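Local coordinates for monosaccharide ABC transporter substrate-binding protein, CUT2 family (Bradyrhizobium sp., PDB 4YHS) that probably captures a monosaccharide in the periplasm and delivers it to a CUT2-family ABC transporter for import, at residues A[24-29]-A[47-52]; A[56-61]-A[88-93]; A[129-134]-A[151-156]. All blocks are in the same frame, centred on the assembly; numbering follows the deposited sequence.

The contacts follow one another along the chain, each closing before the next opens. Contact 1 lies where strands 29-35 and 43-49 pair; contact 2, its centre about 20 Å away, comes directly afterwards in the chain and joins strand 60-65 to strand 90-95. Both reach the same mixed sheet. Contact 3 lies about 28 Å from contact 1 and about 23 Å from contact 2, centre to centre, and sets helix 131-138 against the loop between strands 144-147 and 158-160, which also belong to that sheet. All three therefore build around one sheet, apart from the four-stranded parallel sheet at 186-275, in keeping with the two-lobed fold of periplasmic sugar-binding proteins.

Contact 1 (A[24-29]-A[47-52]); sequences AEWYPY and VKYVPL
Pro51 sits against Tyr27 and Trp26, and its ring lies at the centre of the apolar contact. Its CG lies over one face of the Tyr27 ring in a CH-pi contact, 3.8 Å from the ring centroid, while Pro51 CD comes within 3.3 Å of Tyr27 CB. The other face of that phenol is covered by Glu25 CB, so the ring is held from both sides. With chi1 at 58°, Tyr27 CG stands between its own backbone N and carbonyl carbon, which turns the ring so that one face lies against the proline. Trp26 meets the same proline through the benzo end of its indole, CZ2 lying 3.5 Å from Pro51 CG. Next to CZ2, CH2 of Trp26 approaches Tyr49 CD1 at 3.8 Å, the tyrosine carbon lying near the indole plane at its edge. Further out, Pro28, which follows a cis peptide bond, touches Val50 CG2 with its CB at 4.1 Å.

Beside this packing the two backbones join. Tyr29 and Tyr49 form an antiparallel hydrogen-bonded pair: Tyr49 N gives a nearly straight bond of 2.7 Å to Tyr29 O, and Tyr29 N answers with a longer one of 3.1 Å to Tyr49 O. Three of the aromatic side chains hydrogen-bond elsewhere, Trp26 NE1 at Glu83 of helix 71-87, Tyr49 OH at Asp308 of helix 299-314 and Tyr29 OH at Ser298. On the exposed side, Lys48 NZ makes a salt bridge with Asp30.

The arrangement marks the open end of a beta hairpin, where strand 29-35 begins and strand 43-49 finishes; the aromatic-proline cluster just beyond the last pair packs against helices 71-87 and 299-314.

Contact 2 (A[56-61]-A[88-93]); sequences SKPWKL and GVKMNL
Lys60 and Leu61 pair with Lys90 and Met91 as neighbours in parallel strands, CA atoms 4.9 Å apart in each pair. Three backbone bonds alternate across them: Lys90 N to Trp59 O, Leu61 N to Lys90 O at 2.8 Å, and Asn92 N to Leu61 O. Pro58 centres an inverse gamma turn before its strand, while Gly88, with positive phi, is the C-prime residue of the Schellman motif that ends helix 71-87.

Val89 CG2 packs on Leu61 CD1 at 4.0 Å, and its CG1 meets the Trp59 indole at the edge, in plane, 4.0 Å from Trp59 CD1. The indole NE1 hydrogen-bonds to Glu315. The side chain of Lys90 bends at chi3 and chi4 (-133° and 81°), which swings NZ back to donate a short 2.6 Å bond to Pro58 O, in the carbonyl plane. A water donates to Lys90 O at 3.0 Å and touches Lys60 NZ weakly.

Lys60 and Lys90 share the exposed face, their NZ atoms 5.7 Å apart. Any repulsion there is probably eased by the Pro58 carbonyl, and the Lys90 NZ to Pro58 O bond joins the turn before strand 60-65 to strand 90-95 of this beta-alpha-beta unit.

Contact 3 (A[129-134]-A[151-156]); sequences GLNKVI and ISSPDI
Ser152 OG takes a hydrogen bond from Asn131 ND2 across the contact, and is also hydrogen-bonded to Asp128 OD1, with a weak third link to Ala127 O. The hydrogen bond from Asn131 ND2 to Ser152 OG is 3.0 Å long and nearly straight at 171°. The hydroxyl lies only 5° out of the amide plane, so one N-H of Asn131 points right at it.

The other branch of the amide packs closely: Asn131 OD1 lies 3.2 Å from Ser153 CB and 3.7 Å from Ile151 CG2, off to another side. Cutting Asn131 back to an alanine would probably leave Ser152 OG without its bond from the helix and open a gap beside Ser153 CB and Ile151 CG2.

One turn further along, Ile134 reaches tip to tip toward Ile151, its CD1 3.7 Å from Ile151 CG2. The same CD1 touches Ile156 CD1 at 4.0 Å, while the CG2 branch of Ile134 rests 3.6 Å from Ser153 OG and near Asp155 CB. Ser153 OG, anti to its backbone nitrogen (chi1 173°), accepts from Asp155 N at 3.0 Å, an ST turn at the start of the type I beta turn from Ser153 to Ile156. A water donates to Asn131 O and also meets Ser153 OG, so it bridges the two segments.

The contact thus fits the first turn of helix 131-138 to the loop that leaves strand 144-147 and leads into strand 158-160. Ile134 and Ile151 both also pack on Ile122 of strand 119-122, and Ile156 on Val144 and Asp146 of strand 144-147, so the isoleucine cluster lies between the helix, the loop and the sheet.

Contact 1 (A[24-29]-A[47-52])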
loop_
_atom_site.group_PDB
_atom_site.type_symbol
_atom_site.label_atom_id
_atom_site.label_comp_id
_atom_site.label_asym_id
_atom_site.label_seq_id
_atom_site.Cartn_x
_atom_site.Cartn_y
_atom_site.Cartn_z
ATOM N N ALA A 24 -20.088 -10.600 7.884
ATOM C CA ALA A 24 -19.461 -10.781 6.576
ATOM C C ALA A 24 -17.947 -11.026 6.647
ATOM O O ALA A 24 -17.239 -10.384 7.405
ATOM C CB ALA A 24 -19.738 -9.566 5.706
ATOM N N GLU A 25 -17.476 -11.964 5.838
ATOM C CA GLU A 25 -16.050 -12.192 5.653
ATOM C C GLU A 25 -15.490 -11.098 4.776
ATOM O O GLU A 25 -16.234 -10.325 4.174
ATOM C CB GLU A 25 -15.802 -13.553 5.008
ATOM C CG GLU A 25 -16.352 -14.736 5.817
ATOM C CD GLU A 25 -15.381 -15.210 6.883
ATOM O OE1 GLU A 25 -14.566 -14.387 7.353
ATOM O OE2 GLU A 25 -15.420 -16.411 7.235
ATOM N N TRP A 26 -14.169 -11.035 4.699
ATOM C CA TRP A 26 -13.499 -10.013 3.946
ATOM C C TRP A 26 -13.628 -10.262 2.449
ATOM O O TRP A 26 -13.564 -9.316 1.649
ATOM C CB TRP A 26 -12.033 -9.932 4.345
ATOM C CG TRP A 26 -11.186 -11.135 3.981
ATOM C CD1 TRP A 26 -10.903 -12.218 4.774
ATOM C CD2 TRP A 26 -10.484 -11.349 2.751
ATOM N NE1 TRP A 26 -10.091 -13.098 4.107
ATOM C CE2 TRP A 26 -9.815 -12.594 2.865
ATOM C CE3 TRP A 26 -10.366 -10.628 1.548
ATOM C CZ2 TRP A 26 -9.012 -13.109 1.846
ATOM C CZ3 TRP A 26 -9.596 -11.160 0.531
ATOM C CH2 TRP A 26 -8.921 -12.391 0.691
ATOM N N TYR A 27 -13.814 -11.532 2.089
ATOM C CA TYR A 27 -13.920 -11.953 0.711
ATOM C C TYR A 27 -15.396 -12.155 0.286
ATOM O O TYR A 27 -16.261 -12.311 1.142
ATOM C CB TYR A 27 -13.135 -13.244 0.517
ATOM C CG TYR A 27 -13.582 -14.376 1.400
ATOM C CD1 TYR A 27 -13.035 -14.545 2.654
ATOM C CD2 TYR A 27 -14.553 -15.288 0.969
ATOM C CE1 TYR A 27 -13.426 -15.587 3.473
ATOM C CE2 TYR A 27 -14.952 -16.337 1.770
ATOM C CZ TYR A 27 -14.382 -16.487 3.027
ATOM O OH TYR A 27 -14.760 -17.535 3.847
ATOM N N PRO A 28 -15.680 -12.179 -1.032
ATOM C CA PRO A 28 -14.736 -11.922 -2.128
ATOM C C PRO A 28 -14.324 -10.465 -2.180
ATOM O O PRO A 28 -15.088 -9.601 -1.731
ATOM C CB PRO A 28 -15.534 -12.328 -3.382
ATOM C CG PRO A 28 -16.973 -12.255 -2.960
ATOM C CD PRO A 28 -16.971 -12.682 -1.544
ATOM N N TYR A 29 -13.127 -10.190 -2.687
ATOM C CA TYR A 29 -12.594 -8.834 -2.649
ATOM C C TYR A 29 -12.214 -8.405 -4.055
ATOM O O TYR A 29 -11.618 -9.172 -4.804
ATOM C CB TYR A 29 -11.387 -8.767 -1.708
ATOM C CG TYR A 29 -11.127 -7.394 -1.095
ATOM C CD1 TYR A 29 -11.801 -6.988 0.038
ATOM C CD2 TYR A 29 -10.200 -6.510 -1.643
ATOM C CE1 TYR A 29 -11.608 -5.758 0.599
ATOM C CE2 TYR A 29 -9.978 -5.256 -1.052
ATOM C CZ TYR A 29 -10.703 -4.894 0.074
ATOM O OH TYR A 29 -10.561 -3.666 0.688
ATOM N N VAL A 47 -10.680 -8.680 -11.217
ATOM C CA VAL A 47 -11.204 -9.963 -10.742
ATOM C C VAL A 47 -11.622 -9.913 -9.264
ATOM O O VAL A 47 -11.061 -9.160 -8.487
ATOM C CB VAL A 47 -10.151 -11.070 -10.902
ATOM C CG1 VAL A 47 -9.961 -11.413 -12.359
ATOM C CG2 VAL A 47 -8.817 -10.645 -10.236
ATOM N N LYS A 48 -12.613 -10.726 -8.888
ATOM C CA LYS A 48 -12.895 -10.987 -7.469
ATOM C C LYS A 48 -11.896 -11.986 -6.929
ATOM O O LYS A 48 -11.698 -13.064 -7.534
ATOM C CB LYS A 48 -14.315 -11.541 -7.288
ATOM C CG LYS A 48 -15.389 -10.624 -7.785
ATOM C CD LYS A 48 -15.605 -9.491 -6.812
ATOM C CE LYS A 48 -16.888 -8.735 -7.120
ATOM N NZ LYS A 48 -17.198 -7.763 -6.039
ATOM N N TYR A 49 -11.274 -11.652 -5.798
ATOM C CA TYR A 49 -10.342 -12.570 -5.172
ATOM C C TYR A 49 -11.106 -13.423 -4.176
ATOM O O TYR A 49 -11.776 -12.893 -3.288
ATOM C CB TYR A 49 -9.189 -11.859 -4.455
ATOM C CG TYR A 49 -8.142 -12.862 -4.050
ATOM C CD1 TYR A 49 -8.249 -13.570 -2.863
ATOM C CD2 TYR A 49 -7.092 -13.156 -4.883
ATOM C CE1 TYR A 49 -7.319 -14.538 -2.523
ATOM C CE2 TYR A 49 -6.151 -14.113 -4.553
ATOM C CZ TYR A 49 -6.262 -14.801 -3.378
ATOM O OH TYR A 49 -5.322 -15.773 -3.068
ATOM N N VAL A 50 -11.027 -14.736 -4.365
ATOM C CA VAL A 50 -11.647 -15.706 -3.476
ATOM C C VAL A 50 -10.617 -16.622 -2.834
ATOM O O VAL A 50 -9.967 -17.404 -3.527
ATOM C CB VAL A 50 -12.677 -16.563 -4.245
ATOM C CG1 VAL A 50 -13.378 -17.494 -3.300
ATOM C CG2 VAL A 50 -13.679 -15.662 -4.945
ATOM N N PRO A 51 -10.471 -16.553 -1.512
ATOM C CA PRO A 51 -9.518 -17.457 -0.867
ATOM C C PRO A 51 -10.131 -18.825 -0.597
ATOM O O PRO A 51 -11.345 -19.055 -0.843
ATOM C CB PRO A 51 -9.203 -16.726 0.435
ATOM C CG PRO A 51 -10.519 -16.122 0.808
ATOM C CD PRO A 51 -11.161 -15.716 -0.512
ATOM N N LEU A 52 -9.290 -19.750 -0.133
ATOM C CA LEU A 52 -9.754 -21.050 0.327
ATOM C C LEU A 52 -10.584 -20.912 1.589
ATOM O O LEU A 52 -10.391 -19.969 2.364
ATOM C CB LEU A 52 -8.575 -21.987 0.597
ATOM C CG LEU A 52 -7.662 -22.346 -0.576
ATOM C CD1 LEU A 52 -6.447 -23.124 -0.075
ATOM C CD2 LEU A 52 -8.402 -23.136 -1.658
#

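Contact 2 (A[56-61]-A[88-93])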
loop_
_atom_site.group_PDB
_atom_site.type_symbol
_atom_site.label_atom_id
_atom_site.label_comp_id
_atom_site.label_asym_id
_atom_site.label_seq_id
_atom_site.Cartn_x
_atom_site.Cartn_y
_atom_site.Cartn_z
ATOM N N SER A 56 -5.751 -27.692 4.449
ATOM C CA SER A 56 -5.909 -29.127 4.687
ATOM C C SER A 56 -4.992 -29.612 5.789
ATOM O O SER A 56 -5.109 -30.744 6.269
ATOM C CB SER A 56 -5.601 -29.897 3.418
ATOM O OG SER A 56 -4.239 -29.707 3.076
ATOM N N LYS A 57 -4.040 -28.778 6.172
ATOM C CA LYS A 57 -3.140 -29.142 7.243
ATOM C C LYS A 57 -2.554 -27.872 7.793
ATOM O O LYS A 57 -2.657 -26.841 7.141
ATOM C CB LYS A 57 -2.043 -30.095 6.764
ATOM C CG LYS A 57 -1.042 -29.536 5.770
ATOM C CD LYS A 57 0.196 -30.465 5.702
ATOM C CE LYS A 57 1.335 -29.974 6.621
ATOM N NZ LYS A 57 2.592 -30.784 6.550
ATOM N N PRO A 58 -1.956 -27.936 8.990
ATOM C CA PRO A 58 -1.426 -26.717 9.608
ATOM C C PRO A 58 -0.062 -26.342 9.032
ATOM O O PRO A 58 0.978 -26.422 9.709
ATOM C CB PRO A 58 -1.344 -27.081 11.102
ATOM C CG PRO A 58 -1.875 -28.491 11.228
ATOM C CD PRO A 58 -1.822 -29.100 9.883
ATOM N N TRP A 59 -0.071 -25.905 7.776
ATOM C CA TRP A 59 1.152 -25.461 7.119
ATOM C C TRP A 59 1.906 -24.465 7.997
ATOM O O TRP A 59 1.302 -23.644 8.677
ATOM C CB TRP A 59 0.835 -24.820 5.769
ATOM C CG TRP A 59 0.108 -25.739 4.831
ATOM C CD1 TRP A 59 -1.213 -25.691 4.481
ATOM C CD2 TRP A 59 0.670 -26.846 4.138
ATOM N NE1 TRP A 59 -1.510 -26.705 3.606
ATOM C CE2 TRP A 59 -0.372 -27.441 3.387
ATOM C CE3 TRP A 59 1.946 -27.406 4.094
ATOM C CZ2 TRP A 59 -0.165 -28.543 2.583
ATOM C CZ3 TRP A 59 2.152 -28.510 3.291
ATOM C CH2 TRP A 59 1.100 -29.070 2.547
ATOM N N LYS A 60 3.229 -24.580 8.013
ATOM C CA LYS A 60 4.080 -23.577 8.649
ATOM C C LYS A 60 4.525 -22.496 7.670
ATOM O O LYS A 60 5.143 -22.799 6.651
ATOM C CB LYS A 60 5.321 -24.233 9.245
ATOM C CG LYS A 60 5.059 -25.071 10.494
ATOM C CD LYS A 60 6.379 -25.498 11.192
ATOM C CE LYS A 60 7.262 -24.325 11.674
ATOM N NZ LYS A 60 6.947 -23.864 13.064
ATOM N N LEU A 61 4.229 -21.239 7.996
ATOM C CA LEU A 61 4.556 -20.114 7.127
ATOM C C LEU A 61 5.521 -19.197 7.839
ATOM O O LEU A 61 5.190 -18.655 8.895
ATOM C CB LEU A 61 3.316 -19.295 6.746
ATOM C CG LEU A 61 2.145 -20.054 6.105
ATOM C CD1 LEU A 61 1.033 -19.097 5.747
ATOM C CD2 LEU A 61 2.594 -20.853 4.896
ATOM N N GLY A 88 -6.413 -21.845 9.392
ATOM C CA GLY A 88 -5.907 -22.916 10.247
ATOM C C GLY A 88 -4.426 -23.232 10.085
ATOM O O GLY A 88 -4.018 -24.390 10.252
ATOM N N VAL A 89 -3.604 -22.228 9.790
ATOM C CA VAL A 89 -2.186 -22.501 9.546
ATOM C C VAL A 89 -1.367 -21.769 10.601
ATOM O O VAL A 89 -1.904 -20.943 11.329
ATOM C CB VAL A 89 -1.764 -22.108 8.101
ATOM C CG1 VAL A 89 -2.497 -22.994 7.091
ATOM C CG2 VAL A 89 -1.996 -20.619 7.824
ATOM N N LYS A 90 -0.084 -22.109 10.690
ATOM C CA LYS A 90 0.820 -21.581 11.712
ATOM C C LYS A 90 1.778 -20.582 11.130
ATOM O O LYS A 90 2.639 -20.932 10.328
ATOM C CB LYS A 90 1.649 -22.694 12.368
ATOM C CG LYS A 90 0.865 -23.879 12.946
ATOM C CD LYS A 90 1.814 -24.863 13.670
ATOM C CE LYS A 90 1.570 -26.340 13.297
ATOM N NZ LYS A 90 2.202 -26.762 11.996
HETATM N N MSE A 91 1.630 -19.340 11.558
HETATM C CA MSE A 91 2.498 -18.258 11.126
HETATM C C MSE A 91 3.613 -18.073 12.144
HETATM O O MSE A 91 3.376 -18.152 13.338
HETATM C CB MSE A 91 1.699 -16.953 10.975
HETATM C CG MSE A 91 2.584 -15.679 11.023
HETATM SE SE MSE A 91 1.544 -14.092 11.198
HETATM C CE MSE A 91 1.357 -14.218 13.138
ATOM N N ASN A 92 4.828 -17.845 11.658
ATOM C CA ASN A 92 5.958 -17.453 12.506
ATOM C C ASN A 92 6.487 -16.178 11.865
ATOM O O ASN A 92 7.080 -16.233 10.787
ATOM C CB ASN A 92 7.011 -18.576 12.577
ATOM C CG ASN A 92 8.414 -18.067 12.847
ATOM O OD1 ASN A 92 8.642 -17.273 13.761
ATOM N ND2 ASN A 92 9.373 -18.539 12.050
ATOM N N LEU A 93 6.198 -15.018 12.466
ATOM C CA LEU A 93 6.577 -13.754 11.841
ATOM C C LEU A 93 7.784 -13.170 12.548
ATOM O O LEU A 93 7.848 -13.195 13.782
ATOM C CB LEU A 93 5.431 -12.746 11.870
ATOM C CG LEU A 93 5.640 -11.432 11.089
ATOM C CD1 LEU A 93 4.319 -10.949 10.522
ATOM C CD2 LEU A 93 6.256 -10.333 11.980
HETATM O O HOH W 1 5.371 -21.520 11.386
#

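Contact 3 (A[129-134]-A[151-156])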
loop_
_atom_site.group_PDB
_atom_site.type_symbol
_atom_site.label_atom_id
_atom_site.label_comp_id
_atom_site.label_asym_id
_atom_site.label_seq_id
_atom_site.Cartn_x
_atom_site.Cartn_y
_atom_site.Cartn_z
ATOM N N GLY A 129 18.104 -7.341 -3.108
ATOM C CA GLY A 129 19.049 -7.701 -2.059
ATOM C C GLY A 129 18.866 -9.101 -1.489
ATOM O O GLY A 129 19.774 -9.664 -0.883
ATOM N N LEU A 130 17.660 -9.642 -1.656
ATOM C CA LEU A 130 17.325 -10.981 -1.164
ATOM C C LEU A 130 17.371 -12.035 -2.269
ATOM O O LEU A 130 17.081 -13.207 -2.026
ATOM C CB LEU A 130 15.930 -10.992 -0.554
ATOM C CG LEU A 130 15.636 -9.949 0.514
ATOM C CD1 LEU A 130 14.190 -10.117 0.938
ATOM C CD2 LEU A 130 16.601 -10.107 1.684
ATOM N N ASN A 131 17.739 -11.625 -3.477
ATOM C CA ASN A 131 17.709 -12.538 -4.622
ATOM C C ASN A 131 18.598 -13.777 -4.436
ATOM O O ASN A 131 18.234 -14.880 -4.832
ATOM C CB ASN A 131 18.111 -11.783 -5.888
ATOM C CG ASN A 131 17.005 -10.882 -6.405
ATOM O OD1 ASN A 131 15.945 -10.739 -5.768
ATOM N ND2 ASN A 131 17.250 -10.243 -7.554
ATOM N N LYS A 132 19.763 -13.610 -3.841
ATOM C CA LYS A 132 20.635 -14.755 -3.619
ATOM C C LYS A 132 19.986 -15.753 -2.644
ATOM O O LYS A 132 19.922 -16.959 -2.924
ATOM C CB LYS A 132 21.984 -14.289 -3.101
ATOM C CG LYS A 132 22.960 -15.391 -2.793
ATOM C CD LYS A 132 24.304 -14.794 -2.410
ATOM C CE LYS A 132 25.355 -15.863 -2.163
ATOM N NZ LYS A 132 24.807 -17.032 -1.422
ATOM N N VAL A 133 19.488 -15.272 -1.511
ATOM C CA VAL A 133 18.905 -16.192 -0.537
ATOM C C VAL A 133 17.575 -16.774 -1.045
ATOM O O VAL A 133 17.265 -17.948 -0.794
ATOM C CB VAL A 133 18.700 -15.530 0.854
ATOM C CG1 VAL A 133 17.693 -14.353 0.803
ATOM C CG2 VAL A 133 18.262 -16.586 1.883
ATOM N N ILE A 134 16.793 -15.981 -1.766
ATOM C CA ILE A 134 15.584 -16.529 -2.396
ATOM C C ILE A 134 15.922 -17.665 -3.380
ATOM O O ILE A 134 15.229 -18.681 -3.417
ATOM C CB ILE A 134 14.768 -15.415 -3.091
ATOM C CG1 ILE A 134 14.215 -14.476 -2.019
ATOM C CG2 ILE A 134 13.608 -16.015 -3.859
ATOM C CD1 ILE A 134 13.431 -13.286 -2.507
ATOM N N ILE A 151 9.904 -7.802 -5.403
ATOM C CA ILE A 151 11.190 -8.482 -5.484
ATOM C C ILE A 151 11.477 -8.846 -6.926
ATOM O O ILE A 151 10.581 -9.336 -7.623
ATOM C CB ILE A 151 11.165 -9.759 -4.604
ATOM C CG1 ILE A 151 11.049 -9.369 -3.124
ATOM C CG2 ILE A 151 12.366 -10.661 -4.843
ATOM C CD1 ILE A 151 10.593 -10.537 -2.271
ATOM N N SER A 152 12.717 -8.632 -7.374
ATOM C CA SER A 152 13.080 -8.879 -8.789
ATOM C C SER A 152 13.538 -10.321 -9.046
ATOM O O SER A 152 13.688 -10.747 -10.193
ATOM C CB SER A 152 14.151 -7.876 -9.235
ATOM O OG SER A 152 15.434 -8.197 -8.733
ATOM N N SER A 153 13.734 -11.097 -7.985
ATOM C CA SER A 153 14.109 -12.499 -8.157
ATOM C C SER A 153 13.140 -13.268 -9.053
ATOM O O SER A 153 11.933 -13.188 -8.859
ATOM C CB SER A 153 14.159 -13.230 -6.808
ATOM O OG SER A 153 14.366 -14.620 -7.041
ATOM N N PRO A 154 13.657 -14.007 -10.029
ATOM C CA PRO A 154 12.787 -14.883 -10.830
ATOM C C PRO A 154 12.248 -16.097 -10.091
ATOM O O PRO A 154 11.379 -16.779 -10.625
ATOM C CB PRO A 154 13.717 -15.336 -11.952
ATOM C CG PRO A 154 15.043 -15.321 -11.342
ATOM C CD PRO A 154 15.065 -14.110 -10.470
ATOM N N ASP A 155 12.770 -16.376 -8.896
ATOM C CA ASP A 155 12.333 -17.531 -8.112
ATOM C C ASP A 155 11.184 -17.259 -7.121
ATOM O O ASP A 155 10.967 -18.002 -6.161
ATOM C CB ASP A 155 13.540 -18.087 -7.367
ATOM C CG ASP A 155 14.443 -18.890 -8.270
ATOM O OD1 ASP A 155 13.912 -19.768 -8.990
ATOM O OD2 ASP A 155 15.662 -18.617 -8.267
ATOM N N ILE A 156 10.441 -16.196 -7.379
ATOM C CA ILE A 156 9.254 -15.866 -6.616
ATOM C C ILE A 156 8.061 -16.662 -7.166
ATOM O O ILE A 156 7.865 -16.722 -8.386
ATOM C CB ILE A 156 8.995 -14.359 -6.702
ATOM C CG1 ILE A 156 10.027 -13.605 -5.861
ATOM C CG2 ILE A 156 7.578 -13.998 -6.303
ATOM C CD1 ILE A 156 9.954 -13.878 -4.389
HETATM O O HOH W 2 16.809 -15.160 -7.191
#